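Local coordinates for apaG protein (Shewanella oneidensis, PDB 1TZA) that is of unknown function and belongs to the ApaG family, with a beta-rich fold related to E-set domains, at residues 19-23 with 24-28. Residues are numbered along the deposited sequence; the frame is centred on the assembly and turned at random.
Sequences QQSSP and EDEKY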
loop_
_atom_site.group_PDB
_atom_site.type_symbol
_atom_site.label_atom_id
_atom_site.label_comp_id
_atom_site.label_asym_id
_atom_site.label_seq_id
_atom_site.Cartn_x
_atom_site.Cartn_y
_atom_site.Cartn_z
ATOM N N GLN A 19 -4.064 -2.186 -9.473
ATOM C CA GLN A 19 -4.518 -3.549 -9.718
ATOM C C GLN A 19 -3.291 -4.464 -9.626
ATOM O O GLN A 19 -2.226 -4.135 -10.151
ATOM C CB GLN A 19 -5.133 -3.645 -11.115
ATOM C CG GLN A 19 -6.096 -4.806 -11.315
ATOM C CD GLN A 19 -6.723 -4.813 -12.701
ATOM O OE1 GLN A 19 -6.086 -5.195 -13.686
ATOM N NE2 GLN A 19 -7.972 -4.375 -12.785
ATOM N N GLN A 20 -3.429 -5.601 -8.953
ATOM C CA GLN A 20 -2.313 -6.534 -8.829
ATOM C C GLN A 20 -2.703 -7.883 -9.407
ATOM O O GLN A 20 -2.103 -8.904 -9.072
ATOM C CB GLN A 20 -1.921 -6.715 -7.360
ATOM C CG GLN A 20 -1.623 -5.418 -6.651
ATOM C CD GLN A 20 -0.589 -4.594 -7.383
ATOM O OE1 GLN A 20 -0.560 -3.367 -7.266
ATOM N NE2 GLN A 20 0.269 -5.263 -8.145
ATOM N N SER A 21 -3.694 -7.879 -10.290
ATOM C CA SER A 21 -4.194 -9.113 -10.890
ATOM C C SER A 21 -3.279 -9.919 -11.821
ATOM O O SER A 21 -2.515 -9.368 -12.612
ATOM C CB SER A 21 -5.503 -8.835 -11.636
ATOM O OG SER A 21 -6.555 -8.550 -10.745
ATOM N N SER A 22 -3.383 -11.240 -11.709
ATOM C CA SER A 22 -2.648 -12.161 -12.567
ATOM C C SER A 22 -3.730 -12.656 -13.536
ATOM O O SER A 22 -4.919 -12.490 -13.273
ATOM C CB SER A 22 -2.092 -13.333 -11.758
ATOM O OG SER A 22 -3.141 -14.173 -11.316
ATOM N N PRO A 23 -3.341 -13.273 -14.660
ATOM C CA PRO A 23 -4.306 -13.773 -15.647
ATOM C C PRO A 23 -5.640 -14.349 -15.151
ATOM O O PRO A 23 -6.651 -14.227 -15.844
ATOM C CB PRO A 23 -3.487 -14.795 -16.427
ATOM C CG PRO A 23 -2.142 -14.142 -16.461
ATOM C CD PRO A 23 -1.970 -13.670 -15.030
ATOM N N GLU A 24 -5.663 -14.965 -13.973
ATOM C CA GLU A 24 -6.913 -15.542 -13.467
ATOM C C GLU A 24 -7.181 -15.320 -11.984
ATOM O O GLU A 24 -8.045 -15.970 -11.395
ATOM C CB GLU A 24 -6.944 -17.038 -13.755
ATOM C CG GLU A 24 -7.058 -17.369 -15.220
ATOM C CD GLU A 24 -6.566 -18.759 -15.517
ATOM O OE1 GLU A 24 -7.240 -19.737 -15.114
ATOM O OE2 GLU A 24 -5.488 -18.867 -16.143
ATOM N N ASP A 25 -6.439 -14.403 -11.382
ATOM C CA ASP A 25 -6.613 -14.106 -9.970
ATOM C C ASP A 25 -6.670 -12.608 -9.810
ATOM O O ASP A 25 -5.644 -11.932 -9.843
ATOM C CB ASP A 25 -5.454 -14.684 -9.161
ATOM C CG ASP A 25 -5.370 -16.187 -9.277
ATOM O OD1 ASP A 25 -6.273 -16.876 -8.754
ATOM O OD2 ASP A 25 -4.411 -16.682 -9.907
ATOM N N GLU A 26 -7.883 -12.096 -9.663
ATOM C CA GLU A 26 -8.093 -10.668 -9.494
ATOM C C GLU A 26 -7.573 -10.216 -8.139
ATOM O O GLU A 26 -7.827 -10.866 -7.121
ATOM C CB GLU A 26 -9.584 -10.330 -9.608
ATOM C CG GLU A 26 -10.158 -10.506 -11.003
ATOM C CD GLU A 26 -11.662 -10.263 -11.057
ATOM O OE1 GLU A 26 -12.137 -9.259 -10.475
ATOM O OE2 GLU A 26 -12.368 -11.076 -11.694
ATOM N N LYS A 27 -6.837 -9.110 -8.138
ATOM C CA LYS A 27 -6.290 -8.535 -6.913
ATOM C C LYS A 27 -6.344 -7.019 -7.034
ATOM O O LYS A 27 -5.973 -6.455 -8.064
ATOM C CB LYS A 27 -4.833 -8.969 -6.699
ATOM C CG LYS A 27 -4.621 -10.452 -6.455
ATOM C CD LYS A 27 -3.125 -10.781 -6.482
ATOM C CE LYS A 27 -2.863 -12.286 -6.545
ATOM N NZ LYS A 27 -3.278 -13.004 -5.304
ATOM N N TYR A 28 -6.804 -6.360 -5.978
ATOM C CA TYR A 28 -6.901 -4.912 -5.984
ATOM C C TYR A 28 -6.275 -4.348 -4.716
ATOM O O TYR A 28 -6.723 -4.652 -3.609
ATOM C CB TYR A 28 -8.368 -4.492 -6.098
ATOM C CG TYR A 28 -9.063 -5.112 -7.283
ATOM C CD1 TYR A 28 -9.653 -6.373 -7.193
ATOM C CD2 TYR A 28 -9.101 -4.454 -8.508
ATOM C CE1 TYR A 28 -10.266 -6.966 -8.303
ATOM C CE2 TYR A 28 -9.707 -5.036 -9.621
ATOM C CZ TYR A 28 -10.287 -6.289 -9.510
ATOM O OH TYR A 28 -10.871 -6.867 -10.612
#
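Ser22 and Asp25 pair through their backbones at the closed end of the hairpin that links strand 8-19 to strand 28-38. Ser22 N donates a hydrogen bond to Asp25 O at 3.0 Å, and Asp25 N returns a bond to Ser22 O at 3.1 Å. Pro23 and Glu24 form the two-residue turn between them. Further down, Gln20 N donates to Lys27 O at 2.8 Å.

Between these two rungs a side chain does the backbone's work. Ser21 OG accepts a hydrogen bond from Lys27 N at 2.7 Å; it sits anti to its own carbonyl carbon (chi1 -70°), which swings it across to the facing chain. Ser22 OG adds a weak bond from Asp25 N.

Lys27 runs its aliphatic part along Gln20, CD lying 3.4 Å from Gln20 O. Gln19 and Tyr28 project side by side, the amide plane nearly perpendicular to the ring, with Gln19 NE2 3.7 Å from Tyr28 CE2. Tyr28 OH reaches back over its own chain to Glu26 OE1, 2.7 Å away, in the plane of the ring at its edge and from above the carboxylate plane. With Tyr28 cut back to an alanine, the Glu26 carboxylate is likely to lose this donor and the Gln19 chain the ring it lies beside.

Gln19 O also takes a bond from Arg49 of the second subunit, so the hairpin's base meets the dimer partner. Within 19-28 the pairing thus rests mostly on backbone bonds and one serine hydroxyl, while buried Tyr28 packs against Pro92 and Thr121.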